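Local coordinates for protein phosphate transporter (Thermotoga maritima MSB8, PDB 6L85) that imports inorganic phosphate across the membrane, probably by coupling its uptake to sodium ions moving down their gradient, at residues B[315-326]-B[350-361]. Numbering follows the deposited sequence.
Sequences ITTLTNSRGFTV and VVGAVTGVGFAR
The guanidinium NH1 of Arg361 approaches CG2 of Ile315 at 3.3 Å, with Ile315 CA also beside its edge. The arginine chain folds back at its second and third torsions, which brings its head to the type I turn running from Ile315 to Leu318. There NH2 of Arg361 makes only a weak and doubtful bond to Thr317 OG1: the two atoms stand 2.5 Å apart, too close for a sound bond, and the angle at the hydrogen is 117°. Leu318 lays its CB over a face of the same guanidinium, while its CD1 reaches Val357 CG2 more loosely. Helix 320-339 then begins, with Thr319 as N-cap. Arg322, extended from CG to NE, reaches across to the backbone of Val357, where its NE donates to Val357 O at 3.1 Å. That bond is nearly straight (160°), and the oxygen lies in the guanidinium plane. NH1 of Arg322 turns back to Thr319 OG1 at 3.2 Å, so two acceptors fix the rotation of the group. A leucine here would remove both donors and would probably leave the Val357 carbonyl and Thr319 OG1 without these partners. Further along, the methyl CG2 of Thr325 packs on Val357 CG1 at 3.6 Å. Val326 is a knob in a hole formed by Val350, Ala353, Val354 and Val357: its CG1 faces Val354 CG2 at 3.9 Å, and its CG2 presses on Val357 CG2. Gly358, with positive phi, leaves the helical course immediately after Val357. The helix segments run at 139° between their directions, their axes approaching to 9.4 Å, and Asp327, directly after Val326, binds a sodium ion: this is knobs-into-holes packing of two obliquely antiparallel helices beside a cation site, in a membrane transporter of the phosphate transporter family.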
ATOM      1  N   ILE B 315     -13.295  24.714  11.579  1.00 75.91           N
ATOM      2  CA  ILE B 315     -13.814  24.347  10.261  1.00 74.05           C
ATOM      3  C   ILE B 315     -14.967  23.353  10.357  1.00 69.20           C
ATOM      4  O   ILE B 315     -15.298  22.689   9.368  1.00 69.02           O
ATOM      5  CB  ILE B 315     -12.699  23.784   9.354  1.00 68.92           C
ATOM      6  CG1 ILE B 315     -12.104  22.501   9.948  1.00 66.18           C
ATOM      7  CG2 ILE B 315     -11.619  24.837   9.121  1.00 69.95           C
ATOM      8  CD1 ILE B 315     -11.069  21.847   9.071  1.00 59.13           C
ATOM      9  N   THR B 316     -15.596  23.240  11.530  1.00 71.14           N
ATOM     10  CA  THR B 316     -16.754  22.352  11.634  1.00 72.03           C
ATOM     11  C   THR B 316     -17.935  22.835  10.802  1.00 72.82           C
ATOM     12  O   THR B 316     -18.903  22.086  10.638  1.00 75.31           O
ATOM     13  CB  THR B 316     -17.208  22.182  13.088  1.00 72.59           C
ATOM     14  OG1 THR B 316     -17.838  23.388  13.541  1.00 76.76           O
ATOM     15  CG2 THR B 316     -16.036  21.823  13.993  1.00 72.15           C
ATOM     16  N   THR B 317     -17.879  24.057  10.283  1.00 69.16           N
ATOM     17  CA  THR B 317     -18.871  24.557   9.345  1.00 73.85           C
ATOM     18  C   THR B 317     -18.449  24.353   7.893  1.00 71.91           C
ATOM     19  O   THR B 317     -19.158  24.803   6.983  1.00 74.48           O
ATOM     20  CB  THR B 317     -19.152  26.047   9.611  1.00 77.81           C
ATOM     21  OG1 THR B 317     -17.944  26.813   9.455  1.00 80.72           O
ATOM     22  CG2 THR B 317     -19.686  26.239  11.026  1.00 73.05           C
ATOM     23  N   LEU B 318     -17.312  23.701   7.656  1.00 63.16           N
ATOM     24  CA  LEU B 318     -16.895  23.362   6.300  1.00 61.60           C
ATOM     25  C   LEU B 318     -17.699  22.156   5.810  1.00 54.92           C
ATOM     26  O   LEU B 318     -17.672  21.094   6.438  1.00 57.94           O
ATOM     27  CB  LEU B 318     -15.397  23.068   6.275  1.00 61.41           C
ATOM     28  CG  LEU B 318     -14.736  22.986   4.901  1.00 59.10           C
ATOM     29  CD1 LEU B 318     -14.803  24.354   4.219  1.00 52.74           C
ATOM     30  CD2 LEU B 318     -13.291  22.498   5.038  1.00 55.90           C
ATOM     31  N   THR B 319     -18.419  22.310   4.700  1.00 51.86           N
ATOM     32  CA  THR B 319     -19.183  21.179   4.193  1.00 50.41           C
ATOM     33  C   THR B 319     -18.243  20.031   3.838  1.00 51.64           C
ATOM     34  O   THR B 319     -17.050  20.219   3.574  1.00 51.74           O
ATOM     35  CB  THR B 319     -20.012  21.552   2.959  1.00 49.55           C
ATOM     36  OG1 THR B 319     -19.200  22.238   1.993  1.00 52.73           O
ATOM     37  CG2 THR B 319     -21.207  22.432   3.348  1.00 56.15           C
ATOM     38  N   ASN B 320     -18.801  18.822   3.833  1.00 49.16           N
ATOM     39  CA  ASN B 320     -18.003  17.652   3.487  1.00 47.60           C
ATOM     40  C   ASN B 320     -17.505  17.711   2.052  1.00 47.38           C
ATOM     41  O   ASN B 320     -16.385  17.259   1.765  1.00 44.22           O
ATOM     42  CB  ASN B 320     -18.818  16.399   3.737  1.00 42.66           C
ATOM     43  CG  ASN B 320     -18.950  16.110   5.210  1.00 50.65           C
ATOM     44  OD1 ASN B 320     -17.952  15.841   5.882  1.00 53.82           O
ATOM     45  ND2 ASN B 320     -20.165  16.203   5.735  1.00 40.98           N
ATOM     46  N   SER B 321     -18.294  18.284   1.139  1.00 41.67           N
ATOM     47  CA  SER B 321     -17.804  18.414  -0.228  1.00 44.70           C
ATOM     48  C   SER B 321     -16.655  19.415  -0.303  1.00 43.57           C
ATOM     49  O   SER B 321     -15.716  19.235  -1.093  1.00 45.68           O
ATOM     50  CB  SER B 321     -18.942  18.814  -1.162  1.00 48.76           C
ATOM     51  OG  SER B 321     -19.579  19.979  -0.681  1.00 48.15           O
ATOM     52  N   ARG B 322     -16.660  20.427   0.566  1.00 43.47           N
ATOM     53  CA  ARG B 322     -15.557  21.376   0.561  1.00 45.37           C
ATOM     54  C   ARG B 322     -14.309  20.795   1.219  1.00 43.06           C
ATOM     55  O   ARG B 322     -13.199  21.061   0.757  1.00 40.42           O
ATOM     56  CB  ARG B 322     -15.961  22.672   1.255  1.00 43.44           C
ATOM     57  CG  ARG B 322     -16.814  23.568   0.372  1.00 54.19           C
ATOM     58  CD  ARG B 322     -17.055  24.940   1.000  1.00 55.13           C
ATOM     59  NE  ARG B 322     -17.715  25.818   0.043  1.00 61.68           N
ATOM     60  CZ  ARG B 322     -19.013  25.773  -0.236  1.00 59.46           C
ATOM     61  NH1 ARG B 322     -19.799  24.897   0.383  1.00 55.74           N
ATOM     62  NH2 ARG B 322     -19.523  26.607  -1.128  1.00 58.49           N
ATOM     63  N   GLY B 323     -14.466  20.048   2.322  1.00 38.54           N
ATOM     64  CA  GLY B 323     -13.314  19.406   2.940  1.00 46.32           C
ATOM     65  C   GLY B 323     -12.666  18.390   2.017  1.00 40.99           C
ATOM     66  O   GLY B 323     -11.444  18.330   1.903  1.00 43.32           O
ATOM     67  N   PHE B 324     -13.491  17.579   1.344  1.00 45.48           N
ATOM     68  CA  PHE B 324     -13.037  16.705   0.267  1.00 42.22           C
ATOM     69  C   PHE B 324     -12.196  17.466  -0.758  1.00 45.40           C
ATOM     70  O   PHE B 324     -11.093  17.027  -1.125  1.00 39.43           O
ATOM     71  CB  PHE B 324     -14.266  16.077  -0.399  1.00 39.95           C
ATOM     72  CG  PHE B 324     -13.952  15.095  -1.506  1.00 41.89           C
ATOM     73  CD1 PHE B 324     -13.774  13.745  -1.222  1.00 37.07           C
ATOM     74  CD2 PHE B 324     -13.888  15.513  -2.836  1.00 40.77           C
ATOM     75  CE1 PHE B 324     -13.512  12.826  -2.237  1.00 36.75           C
ATOM     76  CE2 PHE B 324     -13.635  14.606  -3.850  1.00 40.96           C
ATOM     77  CZ  PHE B 324     -13.442  13.254  -3.547  1.00 41.07           C
ATOM     78  N   THR B 325     -12.721  18.605  -1.246  1.00 40.49           N
ATOM     79  CA  THR B 325     -12.027  19.399  -2.267  1.00 41.32           C
ATOM     80  C   THR B 325     -10.718  19.998  -1.739  1.00 41.52           C
ATOM     81  O   THR B 325      -9.702  20.010  -2.441  1.00 37.83           O
ATOM     82  CB  THR B 325     -12.975  20.499  -2.774  1.00 42.90           C
ATOM     83  OG1 THR B 325     -14.075  19.886  -3.461  1.00 46.09           O
ATOM     84  CG2 THR B 325     -12.275  21.472  -3.743  1.00 39.36           C
ATOM     85  N   VAL B 326     -10.731  20.497  -0.504  1.00 40.47           N
ATOM     86  CA  VAL B 326      -9.549  21.106   0.101  1.00 42.26           C
ATOM     87  C   VAL B 326      -8.434  20.080   0.225  1.00 43.11           C
ATOM     88  O   VAL B 326      -7.270  20.346  -0.105  1.00 41.70           O
ATOM     89  CB  VAL B 326      -9.912  21.700   1.477  1.00 46.53           C
ATOM     90  CG1 VAL B 326      -8.654  21.937   2.345  1.00 41.65           C
ATOM     91  CG2 VAL B 326     -10.717  22.976   1.307  1.00 46.13           C
ATOM     92  N   VAL B 350      -2.616  24.284   2.639  1.00 36.95           N
ATOM     93  CA  VAL B 350      -3.961  23.987   3.120  1.00 41.11           C
ATOM     94  C   VAL B 350      -4.743  25.283   3.261  1.00 43.49           C
ATOM     95  O   VAL B 350      -5.908  25.375   2.858  1.00 41.89           O
ATOM     96  CB  VAL B 350      -3.929  23.214   4.455  1.00 40.81           C
ATOM     97  CG1 VAL B 350      -5.342  22.980   4.914  1.00 48.27           C
ATOM     98  CG2 VAL B 350      -3.295  21.890   4.297  1.00 47.65           C
ATOM     99  N   VAL B 351      -4.110  26.292   3.867  1.00 41.09           N
ATOM    100  CA  VAL B 351      -4.736  27.605   4.003  1.00 40.52           C
ATOM    101  C   VAL B 351      -5.178  28.126   2.637  1.00 45.52           C
ATOM    102  O   VAL B 351      -6.302  28.612   2.469  1.00 47.98           O
ATOM    103  CB  VAL B 351      -3.769  28.581   4.694  1.00 45.18           C
ATOM    104  CG1 VAL B 351      -4.197  30.034   4.438  1.00 51.27           C
ATOM    105  CG2 VAL B 351      -3.693  28.272   6.176  1.00 43.75           C
ATOM    106  N   GLY B 352      -4.303  28.018   1.637  1.00 40.65           N
ATOM    107  CA  GLY B 352      -4.680  28.422   0.295  1.00 43.78           C
ATOM    108  C   GLY B 352      -5.893  27.673  -0.225  1.00 46.98           C
ATOM    109  O   GLY B 352      -6.810  28.270  -0.791  1.00 49.81           O
ATOM    110  N   ALA B 353      -5.903  26.348  -0.060  1.00 43.49           N
ATOM    111  CA  ALA B 353      -7.011  25.551  -0.573  1.00 46.36           C
ATOM    112  C   ALA B 353      -8.327  25.955   0.093  1.00 42.42           C
ATOM    113  O   ALA B 353      -9.369  26.069  -0.570  1.00 39.82           O
ATOM    114  CB  ALA B 353      -6.716  24.062  -0.364  1.00 44.45           C
ATOM    115  N   VAL B 354      -8.283  26.191   1.405  1.00 40.30           N
ATOM    116  CA  VAL B 354      -9.461  26.644   2.138  1.00 48.35           C
ATOM    117  C   VAL B 354      -9.961  27.975   1.572  1.00 52.05           C
ATOM    118  O   VAL B 354     -11.157  28.139   1.296  1.00 51.19           O
ATOM    119  CB  VAL B 354      -9.151  26.749   3.644  1.00 49.49           C
ATOM    120  CG1 VAL B 354     -10.281  27.481   4.368  1.00 53.36           C
ATOM    121  CG2 VAL B 354      -8.952  25.371   4.254  1.00 44.57           C
ATOM    122  N   THR B 355      -9.051  28.942   1.375  1.00 48.08           N
ATOM    123  CA  THR B 355      -9.497  30.230   0.846  1.00 53.66           C
ATOM    124  C   THR B 355     -10.048  30.074  -0.567  1.00 54.11           C
ATOM    125  O   THR B 355     -10.948  30.816  -0.972  1.00 53.74           O
ATOM    126  CB  THR B 355      -8.374  31.283   0.877  1.00 52.51           C
ATOM    127  OG1 THR B 355      -7.472  31.082  -0.210  1.00 59.87           O
ATOM    128  CG2 THR B 355      -7.604  31.229   2.171  1.00 37.84           C
ATOM    129  N   GLY B 356      -9.557  29.086  -1.311  1.00 48.57           N
ATOM    130  CA  GLY B 356     -10.059  28.867  -2.657  1.00 46.15           C
ATOM    131  C   GLY B 356     -11.451  28.256  -2.703  1.00 50.85           C
ATOM    132  O   GLY B 356     -12.198  28.486  -3.660  1.00 53.48           O
ATOM    133  N   VAL B 357     -11.815  27.435  -1.711  1.00 51.54           N
ATOM    134  CA  VAL B 357     -13.188  26.915  -1.724  1.00 59.88           C
ATOM    135  C   VAL B 357     -14.179  27.857  -1.070  1.00 62.48           C
ATOM    136  O   VAL B 357     -15.388  27.585  -1.096  1.00 66.96           O
ATOM    137  CB  VAL B 357     -13.432  25.579  -0.996  1.00 53.31           C
ATOM    138  CG1 VAL B 357     -12.843  24.429  -1.772  1.00 53.67           C
ATOM    139  CG2 VAL B 357     -12.957  25.649   0.457  1.00 44.56           C
ATOM    140  N   GLY B 358     -13.717  28.933  -0.469  1.00 64.27           N
ATOM    141  CA  GLY B 358     -14.653  29.763   0.257  1.00 67.66           C
ATOM    142  C   GLY B 358     -14.349  29.653   1.736  1.00 72.66           C
ATOM    143  O   GLY B 358     -14.016  28.580   2.254  1.00 75.97           O
ATOM    144  N   PHE B 359     -14.450  30.780   2.424  1.00 81.40           N
ATOM    145  CA  PHE B 359     -14.237  30.840   3.858  1.00 84.62           C
ATOM    146  C   PHE B 359     -15.488  31.447   4.476  1.00 89.45           C
ATOM    147  O   PHE B 359     -15.849  32.586   4.152  1.00 87.58           O
ATOM    148  CB  PHE B 359     -12.986  31.667   4.197  1.00 86.73           C
ATOM    149  CG  PHE B 359     -12.940  33.023   3.528  1.00 87.95           C
ATOM    150  CD1 PHE B 359     -12.392  33.167   2.257  1.00 81.13           C
ATOM    151  CD2 PHE B 359     -13.434  34.155   4.172  1.00 89.87           C
ATOM    152  CE1 PHE B 359     -12.350  34.414   1.636  1.00 89.68           C
ATOM    153  CE2 PHE B 359     -13.400  35.404   3.558  1.00 87.49           C
ATOM    154  CZ  PHE B 359     -12.855  35.536   2.289  1.00 87.63           C
ATOM    155  N   ALA B 360     -16.188  30.673   5.314  1.00 92.73           N
ATOM    156  CA  ALA B 360     -17.255  31.283   6.103  1.00 92.10           C
ATOM    157  C   ALA B 360     -16.713  32.496   6.862  1.00 90.90           C
ATOM    158  O   ALA B 360     -17.245  33.602   6.728  1.00 92.01           O
ATOM    159  CB  ALA B 360     -17.920  30.258   7.037  1.00 80.97           C
ATOM    160  N   ARG B 361     -15.626  32.338   7.630  1.00 90.17           N
ATOM    161  CA  ARG B 361     -14.953  31.084   8.013  1.00 89.70           C
ATOM    162  C   ARG B 361     -15.045  31.158   9.515  1.00 90.66           C
ATOM    163  O   ARG B 361     -14.161  30.722  10.255  1.00 92.39           O
ATOM    164  CB  ARG B 361     -13.508  31.020   7.505  1.00 88.13           C
ATOM    165  CG  ARG B 361     -12.840  29.632   7.500  1.00 92.02           C
ATOM    166  CD  ARG B 361     -13.275  28.729   6.334  1.00 85.90           C
ATOM    167  NE  ARG B 361     -14.623  28.199   6.520  1.00 85.79           N
ATOM    168  CZ  ARG B 361     -14.968  27.348   7.483  1.00 78.89           C
ATOM    169  NH1 ARG B 361     -14.057  26.908   8.341  1.00 75.54           N
ATOM    170  NH2 ARG B 361     -16.225  26.933   7.583  1.00 73.25           N
TER